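Local coordinates for terminal uridylyltransferase 1 (Trypanosoma brucei, PDB 5HZD), which adds uridines to the 3' ends of guide RNAs, ribosomal RNAs and some mRNAs during mitochondrial RNA editing, using UTP as donor, at residues 201-206 with 265-270; 209-214 with 259-264; 304-309 with 351-356. All blocks are in the same frame, centred on the assembly; numbering follows the deposited sequence.

Contact 1: residues 201-206 with 265-270; sequences FILNGP and LRTKVQ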
ATOM      1  N   PHE A 201     -13.744  17.318 -28.360  1.00 18.63           N
ATOM      2  CA  PHE A 201     -13.230  18.664 -28.202  1.00 18.66           C
ATOM      3  C   PHE A 201     -14.365  19.660 -28.425  1.00 20.80           C
ATOM      4  O   PHE A 201     -14.967  19.664 -29.495  1.00 22.27           O
ATOM      5  CB  PHE A 201     -12.142  18.908 -29.241  1.00 20.54           C
ATOM      6  CG  PHE A 201     -10.931  18.039 -29.068  1.00 18.43           C
ATOM      7  CD1 PHE A 201     -10.884  16.761 -29.624  1.00 18.83           C
ATOM      8  CD2 PHE A 201      -9.816  18.516 -28.377  1.00 20.31           C
ATOM      9  CE1 PHE A 201      -9.759  15.966 -29.455  1.00 19.03           C
ATOM     10  CE2 PHE A 201      -8.685  17.733 -28.222  1.00 19.90           C
ATOM     11  CZ  PHE A 201      -8.654  16.451 -28.758  1.00 20.85           C
ATOM     12  N   ILE A 202     -14.648  20.533 -27.448  1.00 20.66           N
ATOM     13  CA  ILE A 202     -15.599  21.619 -27.661  1.00 19.62           C
ATOM     14  C   ILE A 202     -14.812  22.888 -27.952  1.00 20.84           C
ATOM     15  O   ILE A 202     -13.929  23.252 -27.168  1.00 21.21           O
ATOM     16  CB  ILE A 202     -16.463  21.869 -26.405  1.00 23.08           C
ATOM     17  CG1 ILE A 202     -17.203  20.584 -26.024  1.00 29.65           C
ATOM     18  CG2 ILE A 202     -17.408  23.028 -26.612  1.00 24.46           C
ATOM     19  CD1 ILE A 202     -17.951  19.996 -27.138  1.00 38.66           C
ATOM     20  N   LEU A 203     -15.122  23.535 -29.064  1.00 20.91           N
ATOM     21  CA  LEU A 203     -14.418  24.752 -29.458  1.00 20.69           C
ATOM     22  C   LEU A 203     -15.225  25.973 -29.084  1.00 23.93           C
ATOM     23  O   LEU A 203     -16.461  25.924 -29.046  1.00 26.24           O
ATOM     24  CB  LEU A 203     -14.177  24.760 -30.979  1.00 21.19           C
ATOM     25  CG  LEU A 203     -13.094  23.812 -31.510  1.00 22.07           C
ATOM     26  CD1 LEU A 203     -13.482  22.325 -31.382  1.00 30.09           C
ATOM     27  CD2 LEU A 203     -12.792  24.177 -32.957  1.00 22.25           C
ATOM     28  N   ASN A 204     -14.545  27.097 -28.858  1.00 21.34           N
ATOM     29  CA  ASN A 204     -15.251  28.327 -28.505  1.00 22.42           C
ATOM     30  C   ASN A 204     -15.827  29.132 -29.675  1.00 22.95           C
ATOM     31  O   ASN A 204     -16.358  30.233 -29.500  1.00 26.65           O
ATOM     32  CB  ASN A 204     -14.368  29.203 -27.590  1.00 24.39           C
ATOM     33  CG  ASN A 204     -13.189  29.774 -28.326  1.00 28.32           C
ATOM     34  OD1 ASN A 204     -12.877  29.333 -29.434  1.00 23.97           O
ATOM     35  ND2 ASN A 204     -12.523  30.752 -27.729  1.00 26.66           N
ATOM     36  N   GLY A 205     -15.728  28.587 -30.888  1.00 22.63           N
ATOM     37  CA  GLY A 205     -16.314  29.192 -32.061  1.00 23.40           C
ATOM     38  C   GLY A 205     -16.188  28.169 -33.167  1.00 23.48           C
ATOM     39  O   GLY A 205     -15.657  27.094 -32.939  1.00 23.24           O
ATOM     40  N   PRO A 206     -16.683  28.497 -34.353  1.00 25.57           N
ATOM     41  CA  PRO A 206     -16.623  27.561 -35.481  1.00 30.13           C
ATOM     42  C   PRO A 206     -15.209  27.500 -36.064  1.00 25.67           C
ATOM     43  O   PRO A 206     -14.548  28.539 -36.184  1.00 31.87           O
ATOM     44  CB  PRO A 206     -17.604  28.174 -36.484  1.00 34.41           C
ATOM     45  CG  PRO A 206     -17.644  29.623 -36.146  1.00 37.32           C
ATOM     46  CD  PRO A 206     -17.454  29.706 -34.660  1.00 31.21           C
ATOM     47  N   LEU A 265      -9.335  31.102 -31.344  1.00 22.43           N
ATOM     48  CA  LEU A 265     -10.072  29.843 -31.312  1.00 22.07           C
ATOM     49  C   LEU A 265      -9.406  28.874 -30.353  1.00 22.43           C
ATOM     50  O   LEU A 265      -8.208  28.591 -30.460  1.00 21.13           O
ATOM     51  CB  LEU A 265     -10.152  29.256 -32.717  1.00 22.47           C
ATOM     52  CG  LEU A 265     -11.015  28.000 -32.897  1.00 25.95           C
ATOM     53  CD1 LEU A 265     -12.490  28.358 -32.655  1.00 25.78           C
ATOM     54  CD2 LEU A 265     -10.837  27.536 -34.324  1.00 22.68           C
ATOM     55  N   ARG A 266     -10.180  28.337 -29.416  1.00 20.90           N
ATOM     56  CA  ARG A 266      -9.630  27.513 -28.347  1.00 20.20           C
ATOM     57  C   ARG A 266     -10.484  26.268 -28.197  1.00 21.43           C
ATOM     58  O   ARG A 266     -11.650  26.270 -28.619  1.00 21.00           O
ATOM     59  CB  ARG A 266      -9.666  28.265 -27.011  1.00 22.65           C
ATOM     60  CG  ARG A 266      -8.895  29.566 -27.033  1.00 28.89           C
ATOM     61  CD  ARG A 266      -7.393  29.326 -26.913  1.00 32.24           C
ATOM     62  NE  ARG A 266      -6.701  30.615 -26.953  1.00 35.62           N
ATOM     63  CZ  ARG A 266      -6.201  31.161 -28.056  1.00 33.55           C
ATOM     64  NH1 ARG A 266      -6.282  30.522 -29.224  1.00 30.75           N
ATOM     65  NH2 ARG A 266      -5.610  32.346 -27.992  1.00 28.83           N
ATOM     66  N   THR A 267      -9.907  25.245 -27.594  1.00 20.52           N
ATOM     67  CA  THR A 267     -10.602  23.980 -27.335  1.00 18.98           C
ATOM     68  C   THR A 267     -10.599  23.599 -25.873  1.00 19.97           C
ATOM     69  O   THR A 267      -9.706  23.986 -25.109  1.00 22.35           O
ATOM     70  CB  THR A 267      -9.970  22.788 -28.097  1.00 27.34           C
ATOM     71  OG1 THR A 267      -8.613  22.586 -27.664  1.00 25.39           O
ATOM     72  CG2 THR A 267      -9.982  23.014 -29.585  1.00 30.70           C
ATOM     73  N   LYS A 268     -11.611  22.834 -25.472  1.00 18.27           N
ATOM     74  CA  LYS A 268     -11.575  22.112 -24.204  1.00 17.84           C
ATOM     75  C   LYS A 268     -11.885  20.668 -24.558  1.00 18.47           C
ATOM     76  O   LYS A 268     -12.567  20.421 -25.564  1.00 22.87           O
ATOM     77  CB  LYS A 268     -12.655  22.634 -23.272  1.00 23.44           C
ATOM     78  CG  LYS A 268     -12.474  24.090 -22.852  1.00 30.48           C
ATOM     79  CD  LYS A 268     -13.604  24.516 -21.906  1.00 36.86           C
ATOM     80  CE  LYS A 268     -13.098  25.491 -20.848  1.00 43.80           C
ATOM     81  NZ  LYS A 268     -12.444  26.665 -21.474  1.00 45.03           N
ATOM     82  N   VAL A 269     -11.381  19.729 -23.767  1.00 17.00           N
ATOM     83  CA  VAL A 269     -11.525  18.310 -24.124  1.00 16.86           C
ATOM     84  C   VAL A 269     -11.872  17.482 -22.900  1.00 25.92           C
ATOM     85  O   VAL A 269     -11.409  17.755 -21.782  1.00 28.02           O
ATOM     86  CB  VAL A 269     -10.238  17.779 -24.797  1.00 19.24           C
ATOM     87  CG1 VAL A 269      -9.082  17.807 -23.804  1.00 21.95           C
ATOM     88  CG2 VAL A 269     -10.427  16.337 -25.326  1.00 18.56           C
ATOM     89  N   GLN A 270     -12.707  16.467 -23.097  1.00 22.15           N
ATOM     90  CA  GLN A 270     -12.931  15.501 -22.029  1.00 23.30           C
ATOM     91  C   GLN A 270     -13.417  14.200 -22.645  1.00 23.47           C
ATOM     92  O   GLN A 270     -13.679  14.153 -23.840  1.00 20.13           O
ATOM     93  CB  GLN A 270     -13.930  16.047 -21.017  1.00 26.69           C
ATOM     94  CG  GLN A 270     -15.315  16.294 -21.529  1.00 30.89           C
ATOM     95  CD  GLN A 270     -16.165  16.932 -20.445  1.00 46.63           C
ATOM     96  OE1 GLN A 270     -15.698  17.833 -19.742  1.00 50.44           O
ATOM     97  NE2 GLN A 270     -17.397  16.452 -20.279  1.00 49.58           N
TER
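Strand pairing between Phe-201 to Leu-203 and Thr-267 to Val-269 joins the strands that come first and last in the chain in a four-stranded antiparallel sheet, where they lie side by side with 267-271 at one edge. Ile-202 and Lys-268 form the hydrogen-bonded pair: Ile-202 N reaches Lys-268 O at 2.8 Å, and Lys-268 N returns to Ile-202 O at 2.9 Å. The ladder outlasts the strands, because Asn-204 N still donates to Arg-266 O (3.0 Å). In the next bond a side chain stands in for the backbone. With CG held between the backbone N and the carbonyl carbon (chi1 69°), Asn-204 swings its amide back across the gap, and OD1 accepts from Arg-266 N at 2.9 Å. The donor sits well above the amide plane, while ND2 is bonded to Ser-264 O, so both ends of the amide are held.

Phe-201, Leu-203, Thr-267 and Val-269 share one face, on which Phe-201 meets Leu-215 and Val-219 of helix 209-223. There Val-269 lays CG2 over one face of the Phe-201 ring, a CH-pi contact 3.8 Å from the centroid, and Thr-267 turns CG2 to Leu-203 CG, 3.7 Å away. Leu-265 CD1 closes over Gly-205 O, a buried carbonyl with no partner in the model. Strand order 2-3-1-4, with helices after the first and third strands, is the beta-alpha-beta-beta-alpha-beta topology of an RRM-like domain, here inserted into the palm of the transferase.

Contact 2: residues 209-214 with 259-264; sequences REDRLL and ALASAS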
ATOM      1  N   ARG A 209     -11.969  25.222 -42.325  1.00 26.33           N
ATOM      2  CA  ARG A 209     -11.449  23.962 -42.837  1.00 26.30           C
ATOM      3  C   ARG A 209      -9.982  23.764 -42.442  1.00 25.84           C
ATOM      4  O   ARG A 209      -9.579  22.660 -42.070  1.00 25.38           O
ATOM      5  CB  ARG A 209     -11.641  23.905 -44.361  1.00 27.25           C
ATOM      6  CG  ARG A 209     -10.786  22.862 -45.081  1.00 35.36           C
ATOM      7  CD  ARG A 209     -11.258  21.438 -44.872  1.00 40.26           C
ATOM      8  NE  ARG A 209     -10.521  20.528 -45.750  1.00 45.03           N
ATOM      9  CZ  ARG A 209     -10.721  19.216 -45.807  1.00 46.88           C
ATOM     10  NH1 ARG A 209     -11.638  18.654 -45.034  1.00 45.96           N
ATOM     11  NH2 ARG A 209     -10.006  18.465 -46.638  1.00 47.67           N
ATOM     12  N   GLU A 210      -9.197  24.835 -42.488  1.00 26.00           N
ATOM     13  CA  GLU A 210      -7.797  24.755 -42.119  1.00 25.66           C
ATOM     14  C   GLU A 210      -7.703  24.420 -40.638  1.00 24.73           C
ATOM     15  O   GLU A 210      -6.878  23.599 -40.237  1.00 24.29           O
ATOM     16  CB  GLU A 210      -7.064  26.063 -42.397  1.00 26.07           C
ATOM     17  CG  GLU A 210      -5.620  26.040 -41.951  1.00 27.13           C
ATOM     18  CD  GLU A 210      -4.867  27.320 -42.246  1.00 34.34           C
ATOM     19  OE1 GLU A 210      -5.473  28.421 -42.232  1.00 36.13           O
ATOM     20  OE2 GLU A 210      -3.644  27.219 -42.488  1.00 35.67           O
ATOM     21  N   ASP A 211      -8.558  25.044 -39.827  1.00 24.48           N
ATOM     22  CA  ASP A 211      -8.561  24.771 -38.374  1.00 23.64           C
ATOM     23  C   ASP A 211      -8.872  23.303 -38.090  1.00 23.21           C
ATOM     24  O   ASP A 211      -8.239  22.680 -37.215  1.00 22.57           O
ATOM     25  CB  ASP A 211      -9.620  25.597 -37.644  1.00 23.57           C
ATOM     26  CG  ASP A 211      -9.276  27.058 -37.529  1.00 23.90           C
ATOM     27  OD1 ASP A 211      -8.101  27.399 -37.234  1.00 23.68           O
ATOM     28  OD2 ASP A 211     -10.196  27.886 -37.746  1.00 24.28           O
ATOM     29  N   ARG A 212      -9.864  22.754 -38.791  1.00 23.58           N
ATOM     30  CA  ARG A 212     -10.252  21.348 -38.593  1.00 23.28           C
ATOM     31  C   ARG A 212      -9.081  20.419 -38.893  1.00 23.16           C
ATOM     32  O   ARG A 212      -8.841  19.461 -38.147  1.00 22.59           O
ATOM     33  CB  ARG A 212     -11.476  20.955 -39.456  1.00 23.86           C
ATOM     34  CG  ARG A 212     -12.795  21.641 -39.043  1.00 24.05           C
ATOM     35  CD  ARG A 212     -14.068  21.059 -39.722  1.00 28.40           C
ATOM     36  NE  ARG A 212     -14.080  21.179 -41.170  1.00 31.33           N
ATOM     37  CZ  ARG A 212     -14.529  22.242 -41.852  1.00 34.31           C
ATOM     38  NH1 ARG A 212     -14.996  23.317 -41.212  1.00 31.38           N
ATOM     39  NH2 ARG A 212     -14.495  22.240 -43.185  1.00 41.22           N
ATOM     40  N   LEU A 213      -8.348  20.696 -39.967  1.00 23.73           N
ATOM     41  CA  LEU A 213      -7.193  19.865 -40.316  1.00 23.73           C
ATOM     42  C   LEU A 213      -6.079  19.982 -39.289  1.00 23.10           C
ATOM     43  O   LEU A 213      -5.377  19.000 -39.007  1.00 24.85           O
ATOM     44  CB  LEU A 213      -6.669  20.193 -41.721  1.00 24.58           C
ATOM     45  CG  LEU A 213      -7.605  19.793 -42.864  1.00 31.60           C
ATOM     46  CD1 LEU A 213      -7.056  20.333 -44.174  1.00 37.07           C
ATOM     47  CD2 LEU A 213      -7.750  18.289 -42.938  1.00 31.33           C
ATOM     48  N   LEU A 214      -5.933  21.160 -38.698  1.00 22.95           N
ATOM     49  CA  LEU A 214      -4.909  21.359 -37.683  1.00 22.41           C
ATOM     50  C   LEU A 214      -5.256  20.595 -36.419  1.00 21.69           C
ATOM     51  O   LEU A 214      -4.383  19.968 -35.812  1.00 21.78           O
ATOM     52  CB  LEU A 214      -4.692  22.862 -37.396  1.00 22.54           C
ATOM     53  CG  LEU A 214      -3.920  23.597 -38.497  1.00 24.10           C
ATOM     54  CD1 LEU A 214      -3.954  25.135 -38.320  1.00 24.40           C
ATOM     55  CD2 LEU A 214      -2.491  23.100 -38.533  1.00 30.05           C
ATOM     56  N   ALA A 259      -2.783  23.833 -32.084  1.00 24.13           N
ATOM     57  CA  ALA A 259      -2.370  25.165 -32.482  1.00 27.23           C
ATOM     58  C   ALA A 259      -3.198  25.518 -33.693  1.00 30.51           C
ATOM     59  O   ALA A 259      -2.796  25.267 -34.834  1.00 35.26           O
ATOM     60  CB  ALA A 259      -0.888  25.205 -32.836  1.00 29.67           C
ATOM     61  N   LEU A 260      -4.365  26.092 -33.453  1.00 27.85           N
ATOM     62  CA  LEU A 260      -5.274  26.346 -34.540  1.00 25.88           C
ATOM     63  C   LEU A 260      -4.893  27.673 -35.173  1.00 33.21           C
ATOM     64  O   LEU A 260      -4.194  28.492 -34.569  1.00 36.55           O
ATOM     65  CB  LEU A 260      -6.719  26.329 -34.036  1.00 23.14           C
ATOM     66  CG  LEU A 260      -7.065  25.030 -33.291  1.00 22.65           C
ATOM     67  CD1 LEU A 260      -8.530  25.051 -32.901  1.00 25.86           C
ATOM     68  CD2 LEU A 260      -6.724  23.766 -34.071  1.00 21.98           C
ATOM     69  N   ALA A 261      -5.335  27.863 -36.403  1.00 23.27           N
ATOM     70  CA  ALA A 261      -4.980  29.060 -37.175  1.00 24.84           C
ATOM     71  C   ALA A 261      -5.797  30.290 -36.751  1.00 28.77           C
ATOM     72  O   ALA A 261      -5.221  31.367 -36.563  1.00 30.02           O
ATOM     73  CB  ALA A 261      -5.139  28.786 -38.654  1.00 25.69           C
ATOM     74  N   SER A 262      -7.119  30.125 -36.591  1.00 24.12           N
ATOM     75  CA  SER A 262      -8.024  31.261 -36.334  1.00 25.34           C
ATOM     76  C   SER A 262      -7.712  31.893 -35.001  1.00 24.04           C
ATOM     77  O   SER A 262      -7.635  31.220 -33.985  1.00 23.36           O
ATOM     78  CB  SER A 262      -9.504  30.832 -36.343  1.00 25.55           C
ATOM     79  OG  SER A 262      -9.906  30.414 -37.634  1.00 25.79           O
ATOM     80  N   ALA A 263      -7.533  33.205 -35.021  1.00 24.52           N
ATOM     81  CA  ALA A 263      -7.187  33.905 -33.803  1.00 24.27           C
ATOM     82  C   ALA A 263      -8.239  33.679 -32.727  1.00 23.83           C
ATOM     83  O   ALA A 263      -9.446  33.840 -32.981  1.00 27.33           O
ATOM     84  CB  ALA A 263      -7.054  35.375 -34.095  1.00 25.35           C
ATOM     85  N   SER A 264      -7.751  33.357 -31.534  1.00 23.21           N
ATOM     86  CA  SER A 264      -8.539  33.150 -30.317  1.00 22.76           C
ATOM     87  C   SER A 264      -9.462  31.951 -30.332  1.00 26.47           C
ATOM     88  O   SER A 264     -10.278  31.794 -29.429  1.00 23.08           O
ATOM     89  CB  SER A 264      -9.328  34.392 -29.940  1.00 24.20           C
ATOM     90  OG  SER A 264      -8.462  35.492 -29.694  1.00 29.10           O
TER
HETATM   91  O   HOH W   1      -2.882  22.097 -34.107  1.00 40.52           O
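Asp-211, in the first turn of helix 209-223, receives Ala-261 and Ser-262 from the irregular loop that precedes the last strand of an RRM-like beta-alpha-beta-beta-alpha-beta domain. The polar interactions centre on its carboxylate. Ser-262 grips both oxygens from one side: its backbone N donates to Asp-211 OD1 at 3.0 Å, nearly straight at 165°, and its hydroxyl OG donates to Asp-211 OD2 over a short 2.5 Å. Each bond uses the syn lone pair, so the two donors of one residue span the carboxylate as a fork. Ala-261 N adds a weak, bent bond to OD1, while Thr-208 N, just ahead of the helix, also donates to OD2. Four donors thus fix the rotation of a buried acid, and this setting, together with the nearby helix N terminus, would be expected to favour its ionised form.

Apolar contacts flank the acid. Leu-214, one turn further along, has CG anti to its carbonyl carbon (chi1 -75°), which carries CD1 to 3.9 Å from Ala-261 CB; its CB meets Leu-260 CD2 at 4.0 Å. Glu-210 adds a van der Waals touch at the protein surface, OE1 to Ala-261 CB at 3.6 Å.

Solvent completes the junction: water 1 donates to Leu-214 O (3.1 Å) and accepts from Ala-259 N (2.7 Å), bridging helix and loop backbone to backbone.

Contact 3: residues 304-309 with 351-356; sequences LLSHPC and GYVPYV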
ATOM      1  N   LEU A 304       7.937 -11.547   0.221  1.00 11.26           N
ATOM      2  CA  LEU A 304       6.641 -12.232   0.239  1.00 11.40           C
ATOM      3  C   LEU A 304       6.483 -13.235  -0.898  1.00 11.50           C
ATOM      4  O   LEU A 304       5.668 -14.159  -0.807  1.00 13.48           O
ATOM      5  CB  LEU A 304       5.518 -11.197   0.218  1.00 11.47           C
ATOM      6  CG  LEU A 304       5.464 -10.305   1.465  1.00 13.05           C
ATOM      7  CD1 LEU A 304       4.291  -9.386   1.340  1.00 13.81           C
ATOM      8  CD2 LEU A 304       5.320 -11.143   2.756  1.00 14.93           C
ATOM      9  N   LEU A 305       7.274 -13.102  -1.949  1.00 12.83           N
ATOM     10  CA  LEU A 305       7.258 -14.117  -3.004  1.00 13.02           C
ATOM     11  C   LEU A 305       8.100 -15.353  -2.676  1.00 14.56           C
ATOM     12  O   LEU A 305       8.095 -16.344  -3.421  1.00 18.10           O
ATOM     13  CB  LEU A 305       7.727 -13.521  -4.338  1.00 13.85           C
ATOM     14  CG  LEU A 305       6.755 -12.592  -5.045  1.00 21.69           C
ATOM     15  CD1 LEU A 305       7.453 -12.087  -6.306  1.00 28.14           C
ATOM     16  CD2 LEU A 305       5.430 -13.313  -5.390  1.00 25.15           C
ATOM     17  N   SER A 306       8.839 -15.311  -1.571  1.00 13.68           N
ATOM     18  CA  SER A 306       9.811 -16.360  -1.310  1.00 13.24           C
ATOM     19  C   SER A 306       9.296 -17.576  -0.526  1.00 14.35           C
ATOM     20  O   SER A 306      10.059 -18.508  -0.266  1.00 15.31           O
ATOM     21  CB  SER A 306      11.093 -15.773  -0.673  1.00 15.35           C
ATOM     22  OG  SER A 306      10.861 -15.369   0.656  1.00 16.76           O
ATOM     23  N   HIS A 307       8.009 -17.573  -0.172  1.00 13.77           N
ATOM     24  CA  HIS A 307       7.331 -18.766   0.341  1.00 12.80           C
ATOM     25  C   HIS A 307       5.893 -18.683  -0.187  1.00 12.69           C
ATOM     26  O   HIS A 307       5.307 -17.601  -0.170  1.00 13.46           O
ATOM     27  CB  HIS A 307       7.308 -18.723   1.876  1.00 13.60           C
ATOM     28  CG  HIS A 307       6.849 -19.996   2.499  1.00 15.01           C
ATOM     29  ND1 HIS A 307       5.533 -20.412   2.451  1.00 13.44           N
ATOM     30  CD2 HIS A 307       7.521 -20.952   3.191  1.00 16.64           C
ATOM     31  CE1 HIS A 307       5.420 -21.579   3.060  1.00 14.83           C
ATOM     32  NE2 HIS A 307       6.610 -21.919   3.537  1.00 16.04           N
ATOM     33  N   PRO A 308       5.309 -19.815  -0.619  1.00 13.32           N
ATOM     34  CA  PRO A 308       3.960 -19.786  -1.203  1.00 13.03           C
ATOM     35  C   PRO A 308       2.870 -19.383  -0.204  1.00 15.31           C
ATOM     36  O   PRO A 308       1.778 -18.994  -0.647  1.00 17.87           O
ATOM     37  CB  PRO A 308       3.746 -21.226  -1.685  1.00 15.79           C
ATOM     38  CG  PRO A 308       4.700 -22.066  -0.907  1.00 17.45           C
ATOM     39  CD  PRO A 308       5.904 -21.161  -0.664  1.00 15.09           C
ATOM     40  N   CYS A 309       3.139 -19.468   1.098  1.00 13.09           N
ATOM     41  CA  CYS A 309       2.149 -19.037   2.078  1.00 15.42           C
ATOM     42  C   CYS A 309       2.411 -17.633   2.610  1.00 13.04           C
ATOM     43  O   CYS A 309       1.649 -17.101   3.462  1.00 12.43           O
ATOM     44  CB  CYS A 309       2.096 -20.029   3.245  1.00 16.66           C
ATOM     45  SG  CYS A 309       1.637 -21.640   2.677  1.00 17.41           S
ATOM     46  N   GLY A 351      12.916 -19.439   9.831  1.00 16.67           N
ATOM     47  CA  GLY A 351      13.522 -20.124   8.690  1.00 20.01           C
ATOM     48  C   GLY A 351      12.590 -20.452   7.547  1.00 22.37           C
ATOM     49  O   GLY A 351      12.942 -21.230   6.676  1.00 27.37           O
ATOM     50  N   TYR A 352      11.396 -19.875   7.541  1.00 16.20           N
ATOM     51  CA  TYR A 352      10.472 -20.039   6.417  1.00 15.31           C
ATOM     52  C   TYR A 352      10.887 -19.319   5.133  1.00 17.92           C
ATOM     53  O   TYR A 352      10.517 -19.754   4.027  1.00 20.21           O
ATOM     54  CB  TYR A 352       9.054 -19.580   6.792  1.00 16.84           C
ATOM     55  CG  TYR A 352       8.360 -20.437   7.796  1.00 15.81           C
ATOM     56  CD1 TYR A 352       7.844 -21.676   7.435  1.00 21.43           C
ATOM     57  CD2 TYR A 352       8.230 -20.015   9.118  1.00 16.49           C
ATOM     58  CE1 TYR A 352       7.188 -22.469   8.361  1.00 21.28           C
ATOM     59  CE2 TYR A 352       7.563 -20.793  10.048  1.00 20.24           C
ATOM     60  CZ  TYR A 352       7.051 -22.014   9.658  1.00 25.18           C
ATOM     61  OH  TYR A 352       6.402 -22.794  10.580  1.00 32.19           O
ATOM     62  N   VAL A 353      11.582 -18.184   5.255  1.00 16.51           N
ATOM     63  CA  VAL A 353      12.077 -17.466   4.070  1.00 15.72           C
ATOM     64  C   VAL A 353      13.538 -17.090   4.329  1.00 16.99           C
ATOM     65  O   VAL A 353      13.929 -16.871   5.478  1.00 16.80           O
ATOM     66  CB  VAL A 353      11.304 -16.158   3.741  1.00 16.37           C
ATOM     67  CG1 VAL A 353       9.784 -16.420   3.501  1.00 16.19           C
ATOM     68  CG2 VAL A 353      11.487 -15.121   4.822  1.00 14.57           C
ATOM     69  N   PRO A 354      14.331 -16.963   3.257  1.00 18.37           N
ATOM     70  CA  PRO A 354      15.714 -16.497   3.398  1.00 18.16           C
ATOM     71  C   PRO A 354      15.773 -15.034   3.828  1.00 17.70           C
ATOM     72  O   PRO A 354      14.901 -14.219   3.527  1.00 15.95           O
ATOM     73  CB  PRO A 354      16.281 -16.641   1.973  1.00 20.55           C
ATOM     74  CG  PRO A 354      15.438 -17.687   1.326  1.00 21.37           C
ATOM     75  CD  PRO A 354      14.045 -17.404   1.877  1.00 18.18           C
ATOM     76  N   TYR A 355      16.834 -14.686   4.551  1.00 14.96           N
ATOM     77  CA  TYR A 355      17.056 -13.280   4.885  1.00 16.72           C
ATOM     78  C   TYR A 355      17.361 -12.433   3.644  1.00 17.64           C
ATOM     79  O   TYR A 355      18.087 -12.878   2.740  1.00 18.91           O
ATOM     80  CB  TYR A 355      18.215 -13.180   5.905  1.00 15.27           C
ATOM     81  CG  TYR A 355      18.559 -11.751   6.225  1.00 15.23           C
ATOM     82  CD1 TYR A 355      17.720 -10.994   7.044  1.00 15.23           C
ATOM     83  CD2 TYR A 355      19.704 -11.148   5.693  1.00 16.76           C
ATOM     84  CE1 TYR A 355      18.000  -9.663   7.304  1.00 13.42           C
ATOM     85  CE2 TYR A 355      19.996  -9.800   5.970  1.00 15.96           C
ATOM     86  CZ  TYR A 355      19.131  -9.086   6.773  1.00 14.65           C
ATOM     87  OH  TYR A 355      19.432  -7.773   7.030  1.00 18.57           O
ATOM     88  N   VAL A 356      16.805 -11.223   3.592  1.00 17.26           N
ATOM     89  CA  VAL A 356      17.166 -10.245   2.563  1.00 16.50           C
ATOM     90  C   VAL A 356      17.586  -8.945   3.249  1.00 16.79           C
ATOM     91  O   VAL A 356      16.803  -8.362   4.021  1.00 17.58           O
ATOM     92  CB  VAL A 356      15.967  -9.907   1.663  1.00 14.97           C
ATOM     93  CG1 VAL A 356      16.370  -8.858   0.607  1.00 19.83           C
ATOM     94  CG2 VAL A 356      15.415 -11.146   0.991  1.00 19.35           C
TER
HETATM   95  O   HOH W   2      13.274 -13.954   1.133  1.00 18.10           O
HETATM   96  O   HOH W   3      10.884 -20.680   1.721  1.00 37.31           O
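His-307 sends its imidazole out with CG opposite the backbone N (chi1 -170°), and Tyr-352 tilts its phenol back beside its own N (chi1 -68°), so that the two rings meet across the gap between neighbouring interhelical loops. They form an offset edge-to-face pair: the edge of Tyr-352 is directed to the face of His-307, with planes at 80° and centroids 5.9 Å apart. The nearest ring atoms are Tyr-352 CD1 and His-307 NE2, at 4.1 Å. The rim of the imidazole has its own neighbour, since His-307 CD2 lies 3.3 Å from Tyr-352 O, near the ring plane. Rotation of the ring is fixed from the far edge, where His-307 ND1 accepts Cys-309 N at 2.9 Å in the ring plane. This capping bond at the entry to helix 310-324 implies that ND1 carries no proton.

The setting is the helical part of the catalytic module. One loop links helix 292-304 to helix 310-324; the other leaves helix 336-349 through a Schellman motif at Gly-351. All three helices carry UTP-binding residues, although the loops themselves lie away from that site. Met-398 of helix 385-409 touches both side chains of the aromatic pair.

Beside that pair, Val-353 wedges CG1 against His-307 CB (3.8 Å) and Ser-306 OG (3.2 Å). Ser-306 OG is bonded to Tyr-303 O and accepts from water 2 at 2.8 Å; the same water donates to Pro-354 O. Water 3 makes a second bridge, donating to Ser-306 O and Tyr-352 O.

Followed from the N terminus, the chain enters the RRM-like domain with strand 198-203 and, after a short turn, forms helix 209-223. Contact 2 then closes a loop of 44 residues, bringing 259-264 back to that helix, and contact 1 closes the wider one around it as the chain enters strand 267-271. The two adjoin: Asn-204 ND2 bonds to Ser-264 O, and Leu-265 packs on Leu-260 and Asp-211, uniting sheet edge, helix and loop. Contact 3, in series with both and about 56 Å from contact 1 between centres, closes a 41-residue loop holding helices 310-324 and 336-349, joining the loop after helix 292-304 to that after 336-349.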